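Local atomic coordinates of initiator protein NS1 (Human bocavirus, PDB entry 4KW3), a protein that probably binds and nicks the viral replication origin through its N-terminal nuclease domain and unwinds it as a helicase, so starting rolling-circle DNA replication. Residues Ala81-Lys93 against Ser133-Ile145. Sequence-based numbering, arbitrary orientation.
Sequences AVYMATTTLMSHK and SCAQFYGLILAEI
L89 and F137 meet where two helices of the origin-binding/nickase domain, a member of the Rep clan, pack against each other and against the central beta-sheet. The short segments cross in a broadly antiparallel sense, 132° between their N-to-C directions, with axes 8.2 Å apart at closest. A85 is small enough to let the backbones come close, A85 CB lying 3.5 Å from I141 CA. The forked side chain of L89 serves two neighbours: L89 CD2 sits over the centre of the F137 ring, a CH-pi contact 3.7 Å from the centroid, and L89 CD1 lies against the Q136 amide. With CG anti to the backbone N (chi1 -160°), F137 swings its ring toward the other helix, and the ring edge meets T86 OG1, which donates to V82 O; Y18 of the sheet meets the ring edge-to-face. E144 lays its apolar stem across the backbone of the other helix, E144 CG 3.7 Å from A81 O, and sends its charged end past M84. V82 reaches C116, the residue between H115 and H117 in sequence, both predicted metal ligands. At the other end, K93 NZ donates to S133 OG, itself bonded to N129 O, and to an in-plane lone pair of Q136 OE1, 3.1 Å away.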
ATOM      1  N   ALA A  81       6.072   0.238   5.090  1.00 33.63           N
ATOM      2  CA  ALA A  81       5.810   0.960   6.325  1.00 46.64           C
ATOM      3  C   ALA A  81       4.479   0.503   6.931  1.00 51.22           C
ATOM      4  O   ALA A  81       4.408   0.137   8.113  1.00 42.51           O
ATOM      5  CB  ALA A  81       5.798   2.464   6.066  1.00 41.22           C
ATOM      6  N   VAL A  82       3.434   0.525   6.106  1.00 41.39           N
ATOM      7  CA  VAL A  82       2.108   0.102   6.522  1.00 36.71           C
ATOM      8  C   VAL A  82       2.098  -1.359   6.992  1.00 42.59           C
ATOM      9  O   VAL A  82       1.500  -1.678   8.030  1.00 42.62           O
ATOM     10  CB  VAL A  82       1.070   0.328   5.388  1.00 36.44           C
ATOM     11  CG1 VAL A  82      -0.255  -0.297   5.739  1.00 31.38           C
ATOM     12  CG2 VAL A  82       0.882   1.818   5.127  1.00 33.84           C
ATOM     13  N   TYR A  83       2.788  -2.230   6.255  1.00 38.11           N
ATOM     14  CA  TYR A  83       2.933  -3.631   6.648  1.00 41.06           C
ATOM     15  C   TYR A  83       3.594  -3.770   8.040  1.00 47.99           C
ATOM     16  O   TYR A  83       3.087  -4.480   8.919  1.00 50.13           O
ATOM     17  CB  TYR A  83       3.716  -4.441   5.598  1.00 43.49           C
ATOM     18  CG  TYR A  83       3.885  -5.890   5.998  1.00 41.67           C
ATOM     19  CD1 TYR A  83       4.952  -6.295   6.786  1.00 41.35           C
ATOM     20  CD2 TYR A  83       2.954  -6.846   5.621  1.00 44.25           C
ATOM     21  CE1 TYR A  83       5.077  -7.611   7.191  1.00 45.03           C
ATOM     22  CE2 TYR A  83       3.076  -8.158   6.015  1.00 45.26           C
ATOM     23  CZ  TYR A  83       4.138  -8.533   6.793  1.00 52.33           C
ATOM     24  OH  TYR A  83       4.259  -9.842   7.181  1.00 72.07           O
ATOM     25  N   MET A  84       4.745  -3.134   8.226  1.00 38.80           N
ATOM     26  CA  MET A  84       5.359  -3.115   9.548  1.00 46.75           C
ATOM     27  C   MET A  84       4.395  -2.616  10.650  1.00 52.71           C
ATOM     28  O   MET A  84       4.304  -3.225  11.724  1.00 49.53           O
ATOM     29  CB  MET A  84       6.653  -2.298   9.540  1.00 40.85           C
ATOM     30  CG  MET A  84       7.807  -3.010   8.793  1.00 51.03           C
ATOM     31  SD  MET A  84       9.388  -2.128   8.876  1.00 96.56           S
ATOM     32  CE  MET A  84       9.078  -0.705   7.838  1.00 65.84           C
ATOM     33  N   ALA A  85       3.682  -1.523  10.377  1.00 45.68           N
ATOM     34  CA  ALA A  85       2.715  -0.987  11.320  1.00 46.71           C
ATOM     35  C   ALA A  85       1.609  -2.001  11.650  1.00 51.68           C
ATOM     36  O   ALA A  85       1.194  -2.107  12.810  1.00 44.54           O
ATOM     37  CB  ALA A  85       2.129   0.321  10.813  1.00 37.31           C
ATOM     38  N   THR A  86       1.165  -2.748  10.637  1.00 42.99           N
ATOM     39  CA  THR A  86       0.121  -3.760  10.802  1.00 42.23           C
ATOM     40  C   THR A  86       0.606  -4.895  11.706  1.00 44.74           C
ATOM     41  O   THR A  86      -0.135  -5.413  12.546  1.00 50.58           O
ATOM     42  CB  THR A  86      -0.314  -4.378   9.445  1.00 34.38           C
ATOM     43  OG1 THR A  86      -0.772  -3.357   8.553  1.00 41.33           O
ATOM     44  CG2 THR A  86      -1.430  -5.381   9.645  1.00 31.88           C
ATOM     45  N   THR A  87       1.854  -5.283  11.495  1.00 40.36           N
ATOM     46  CA  THR A  87       2.548  -6.258  12.319  1.00 43.49           C
ATOM     47  C   THR A  87       2.599  -5.767  13.756  1.00 50.62           C
ATOM     48  O   THR A  87       2.280  -6.508  14.689  1.00 44.69           O
ATOM     49  CB  THR A  87       3.980  -6.485  11.786  1.00 39.84           C
ATOM     50  OG1 THR A  87       3.905  -7.232  10.562  1.00 45.82           O
ATOM     51  CG2 THR A  87       4.774  -7.266  12.745  1.00 37.00           C
ATOM     52  N   THR A  88       3.014  -4.518  13.931  1.00 52.76           N
ATOM     53  CA  THR A  88       3.017  -3.917  15.251  1.00 50.16           C
ATOM     54  C   THR A  88       1.608  -3.941  15.862  1.00 58.65           C
ATOM     55  O   THR A  88       1.452  -4.285  17.041  1.00 54.72           O
ATOM     56  CB  THR A  88       3.562  -2.487  15.211  1.00 54.23           C
ATOM     57  OG1 THR A  88       4.893  -2.505  14.679  1.00 56.20           O
ATOM     58  CG2 THR A  88       3.576  -1.856  16.625  1.00 41.28           C
ATOM     59  N   LEU A  89       0.594  -3.601  15.056  1.00 55.38           N
ATOM     60  CA  LEU A  89      -0.797  -3.614  15.516  1.00 49.59           C
ATOM     61  C   LEU A  89      -1.203  -4.974  16.056  1.00 54.70           C
ATOM     62  O   LEU A  89      -1.687  -5.065  17.189  1.00 54.53           O
ATOM     63  CB  LEU A  89      -1.763  -3.229  14.405  1.00 43.10           C
ATOM     64  CG  LEU A  89      -3.250  -3.366  14.796  1.00 41.90           C
ATOM     65  CD1 LEU A  89      -3.718  -2.291  15.756  1.00 37.69           C
ATOM     66  CD2 LEU A  89      -4.126  -3.349  13.556  1.00 43.85           C
ATOM     67  N   MET A  90      -0.982  -6.027  15.265  1.00 45.80           N
ATOM     68  CA  MET A  90      -1.360  -7.381  15.680  1.00 49.81           C
ATOM     69  C   MET A  90      -0.555  -7.813  16.899  1.00 62.61           C
ATOM     70  O   MET A  90      -1.039  -8.530  17.771  1.00 62.95           O
ATOM     71  CB  MET A  90      -1.185  -8.381  14.544  1.00 45.03           C
ATOM     72  CG  MET A  90      -2.176  -8.150  13.444  1.00 50.96           C
ATOM     73  SD  MET A  90      -3.858  -8.051  14.092  1.00 50.86           S
ATOM     74  CE  MET A  90      -4.267  -9.784  14.296  1.00 46.38           C
ATOM     75  N   SER A  91       0.689  -7.366  16.936  1.00 63.42           N
ATOM     76  CA  SER A  91       1.555  -7.592  18.069  1.00 60.82           C
ATOM     77  C   SER A  91       0.926  -7.072  19.374  1.00 59.67           C
ATOM     78  O   SER A  91       0.911  -7.777  20.391  1.00 53.68           O
ATOM     79  CB  SER A  91       2.893  -6.907  17.808  1.00 57.14           C
ATOM     80  OG  SER A  91       3.864  -7.314  18.733  1.00 64.24           O
ATOM     81  N   HIS A  92       0.395  -5.851  19.334  1.00 51.00           N
ATOM     82  CA  HIS A  92      -0.317  -5.291  20.475  1.00 43.81           C
ATOM     83  C   HIS A  92      -1.587  -6.095  20.784  1.00 62.16           C
ATOM     84  O   HIS A  92      -1.818  -6.463  21.932  1.00 61.88           O
ATOM     85  CB  HIS A  92      -0.673  -3.812  20.261  1.00 47.93           C
ATOM     86  CG  HIS A  92       0.500  -2.880  20.285  1.00 66.78           C
ATOM     87  ND1 HIS A  92       1.796  -3.298  20.079  1.00 78.64           N
ATOM     88  CD2 HIS A  92       0.568  -1.542  20.493  1.00 75.69           C
ATOM     89  CE1 HIS A  92       2.612  -2.262  20.158  1.00 76.87           C
ATOM     90  NE2 HIS A  92       1.892  -1.185  20.407  1.00 74.78           N
ATOM     91  N   LYS A  93      -2.409  -6.364  19.769  1.00 58.30           N
ATOM     92  CA  LYS A  93      -3.674  -7.071  19.981  1.00 58.32           C
ATOM     93  C   LYS A  93      -3.479  -8.446  20.598  1.00 63.12           C
ATOM     94  O   LYS A  93      -4.330  -8.906  21.356  1.00 66.22           O
ATOM     95  CB  LYS A  93      -4.477  -7.213  18.687  1.00 57.87           C
ATOM     96  CG  LYS A  93      -4.881  -5.904  18.044  1.00 60.84           C
ATOM     97  CD  LYS A  93      -5.756  -5.091  18.966  1.00 63.38           C
ATOM     98  CE  LYS A  93      -6.346  -3.902  18.224  1.00 65.82           C
ATOM     99  NZ  LYS A  93      -7.020  -2.963  19.170  1.00 69.97           N
ATOM    100  N   SER A 133     -10.330   0.301  16.251  1.00 44.27           N
ATOM    101  CA  SER A 133      -8.880   0.272  16.232  1.00 39.00           C
ATOM    102  C   SER A 133      -8.310   1.173  15.161  1.00 51.45           C
ATOM    103  O   SER A 133      -7.100   1.274  15.046  1.00 46.58           O
ATOM    104  CB  SER A 133      -8.341  -1.139  16.061  1.00 43.27           C
ATOM    105  OG  SER A 133      -8.748  -1.942  17.141  1.00 51.96           O
ATOM    106  N   CYS A 134      -9.179   1.811  14.378  1.00 37.55           N
ATOM    107  CA  CYS A 134      -8.734   2.712  13.326  1.00 43.09           C
ATOM    108  C   CYS A 134      -7.704   3.771  13.753  1.00 46.22           C
ATOM    109  O   CYS A 134      -6.675   3.917  13.108  1.00 51.89           O
ATOM    110  CB  CYS A 134      -9.914   3.387  12.623  1.00 36.56           C
ATOM    111  SG  CYS A 134     -10.680   2.375  11.358  1.00 42.60           S
ATOM    112  N   ALA A 135      -7.979   4.520  14.815  1.00 40.22           N
ATOM    113  CA  ALA A 135      -7.062   5.590  15.219  1.00 47.35           C
ATOM    114  C   ALA A 135      -5.693   5.051  15.653  1.00 51.19           C
ATOM    115  O   ALA A 135      -4.643   5.591  15.282  1.00 56.40           O
ATOM    116  CB  ALA A 135      -7.680   6.447  16.314  1.00 41.36           C
ATOM    117  N   GLN A 136      -5.722   3.979  16.431  1.00 44.04           N
ATOM    118  CA  GLN A 136      -4.518   3.321  16.889  1.00 43.00           C
ATOM    119  C   GLN A 136      -3.694   2.856  15.687  1.00 46.76           C
ATOM    120  O   GLN A 136      -2.486   3.090  15.623  1.00 53.89           O
ATOM    121  CB  GLN A 136      -4.905   2.141  17.780  1.00 41.30           C
ATOM    122  CG  GLN A 136      -3.769   1.305  18.309  1.00 66.53           C
ATOM    123  CD  GLN A 136      -4.240  -0.021  18.896  1.00 63.79           C
ATOM    124  OE1 GLN A 136      -5.398  -0.416  18.731  1.00 62.13           O
ATOM    125  NE2 GLN A 136      -3.352  -0.692  19.622  1.00 59.89           N
ATOM    126  N   PHE A 137      -4.367   2.213  14.735  1.00 38.71           N
ATOM    127  CA  PHE A 137      -3.736   1.689  13.535  1.00 39.74           C
ATOM    128  C   PHE A 137      -3.128   2.849  12.752  1.00 39.80           C
ATOM    129  O   PHE A 137      -1.978   2.777  12.312  1.00 41.15           O
ATOM    130  CB  PHE A 137      -4.762   0.934  12.685  1.00 44.10           C
ATOM    131  CG  PHE A 137      -4.157  -0.037  11.697  1.00 50.12           C
ATOM    132  CD1 PHE A 137      -2.777  -0.104  11.504  1.00 50.94           C
ATOM    133  CD2 PHE A 137      -4.974  -0.884  10.955  1.00 41.92           C
ATOM    134  CE1 PHE A 137      -2.219  -1.003  10.594  1.00 41.39           C
ATOM    135  CE2 PHE A 137      -4.429  -1.767  10.036  1.00 47.18           C
ATOM    136  CZ  PHE A 137      -3.047  -1.836   9.860  1.00 42.95           C
ATOM    137  N   TYR A 138      -3.911   3.912  12.595  1.00 38.38           N
ATOM    138  CA  TYR A 138      -3.478   5.146  11.943  1.00 44.52           C
ATOM    139  C   TYR A 138      -2.191   5.689  12.573  1.00 53.11           C
ATOM    140  O   TYR A 138      -1.264   6.087  11.860  1.00 57.49           O
ATOM    141  CB  TYR A 138      -4.577   6.202  12.049  1.00 36.73           C
ATOM    142  CG  TYR A 138      -4.362   7.447  11.205  1.00 42.37           C
ATOM    143  CD1 TYR A 138      -3.986   7.357   9.867  1.00 43.38           C
ATOM    144  CD2 TYR A 138      -4.571   8.717  11.742  1.00 41.44           C
ATOM    145  CE1 TYR A 138      -3.805   8.503   9.088  1.00 44.47           C
ATOM    146  CE2 TYR A 138      -4.392   9.854  10.985  1.00 45.04           C
ATOM    147  CZ  TYR A 138      -4.002   9.747   9.662  1.00 47.71           C
ATOM    148  OH  TYR A 138      -3.832  10.890   8.923  1.00 48.59           O
ATOM    149  N   GLY A 139      -2.134   5.697  13.901  1.00 50.70           N
ATOM    150  CA  GLY A 139      -0.993   6.242  14.606  1.00 39.86           C
ATOM    151  C   GLY A 139       0.259   5.403  14.440  1.00 48.05           C
ATOM    152  O   GLY A 139       1.350   5.923  14.251  1.00 52.12           O
ATOM    153  N   LEU A 140       0.096   4.092  14.507  1.00 44.41           N
ATOM    154  CA  LEU A 140       1.186   3.182  14.261  1.00 44.03           C
ATOM    155  C   LEU A 140       1.730   3.350  12.831  1.00 55.75           C
ATOM    156  O   LEU A 140       2.941   3.287  12.609  1.00 58.17           O
ATOM    157  CB  LEU A 140       0.717   1.752  14.484  1.00 40.11           C
ATOM    158  CG  LEU A 140       0.294   1.388  15.907  1.00 42.69           C
ATOM    159  CD1 LEU A 140      -0.217  -0.053  15.937  1.00 43.63           C
ATOM    160  CD2 LEU A 140       1.447   1.557  16.851  1.00 41.48           C
ATOM    161  N   ILE A 141       0.834   3.549  11.864  1.00 47.80           N
ATOM    162  CA  ILE A 141       1.251   3.719  10.473  1.00 44.07           C
ATOM    163  C   ILE A 141       2.058   4.983  10.350  1.00 47.80           C
ATOM    164  O   ILE A 141       3.119   4.983   9.728  1.00 44.27           O
ATOM    165  CB  ILE A 141       0.073   3.775   9.492  1.00 39.57           C
ATOM    166  CG1 ILE A 141      -0.485   2.369   9.258  1.00 47.16           C
ATOM    167  CG2 ILE A 141       0.502   4.382   8.159  1.00 33.91           C
ATOM    168  CD1 ILE A 141      -1.824   2.345   8.521  1.00 51.01           C
ATOM    169  N   LEU A 142       1.546   6.060  10.943  1.00 49.19           N
ATOM    170  CA  LEU A 142       2.219   7.354  10.907  1.00 43.66           C
ATOM    171  C   LEU A 142       3.595   7.297  11.575  1.00 51.86           C
ATOM    172  O   LEU A 142       4.549   7.903  11.083  1.00 51.23           O
ATOM    173  CB  LEU A 142       1.349   8.446  11.534  1.00 39.91           C
ATOM    174  CG  LEU A 142       0.087   8.817  10.740  1.00 46.17           C
ATOM    175  CD1 LEU A 142      -0.874   9.697  11.565  1.00 44.86           C
ATOM    176  CD2 LEU A 142       0.407   9.456   9.376  1.00 38.43           C
ATOM    177  N   ALA A 143       3.697   6.565  12.683  1.00 47.40           N
ATOM    178  CA  ALA A 143       4.974   6.422  13.385  1.00 52.34           C
ATOM    179  C   ALA A 143       6.048   5.841  12.454  1.00 53.75           C
ATOM    180  O   ALA A 143       7.184   6.324  12.446  1.00 52.25           O
ATOM    181  CB  ALA A 143       4.827   5.594  14.643  1.00 42.11           C
ATOM    182  N   GLU A 144       5.684   4.816  11.677  1.00 47.51           N
ATOM    183  CA  GLU A 144       6.601   4.199  10.716  1.00 50.47           C
ATOM    184  C   GLU A 144       7.040   5.128   9.574  1.00 51.25           C
ATOM    185  O   GLU A 144       8.223   5.183   9.231  1.00 54.22           O
ATOM    186  CB  GLU A 144       5.981   2.944  10.106  1.00 41.74           C
ATOM    187  CG  GLU A 144       5.906   1.790  11.043  1.00 47.55           C
ATOM    188  CD  GLU A 144       7.253   1.134  11.288  1.00 60.63           C
ATOM    189  OE1 GLU A 144       8.229   1.462  10.571  1.00 69.40           O
ATOM    190  OE2 GLU A 144       7.328   0.288  12.208  1.00 68.98           O
ATOM    191  N   ILE A 145       6.077   5.841   8.997  1.00 38.95           N
ATOM    192  CA  ILE A 145       6.336   6.816   7.952  1.00 46.01           C
ATOM    193  C   ILE A 145       7.260   7.932   8.454  1.00 56.65           C
ATOM    194  O   ILE A 145       8.280   8.232   7.840  1.00 61.10           O
ATOM    195  CB  ILE A 145       5.017   7.449   7.467  1.00 39.19           C
ATOM    196  CG1 ILE A 145       4.139   6.402   6.779  1.00 39.94           C
ATOM    197  CG2 ILE A 145       5.298   8.619   6.546  1.00 45.69           C
ATOM    198  CD1 ILE A 145       2.759   6.897   6.400  1.00 36.38           C
TER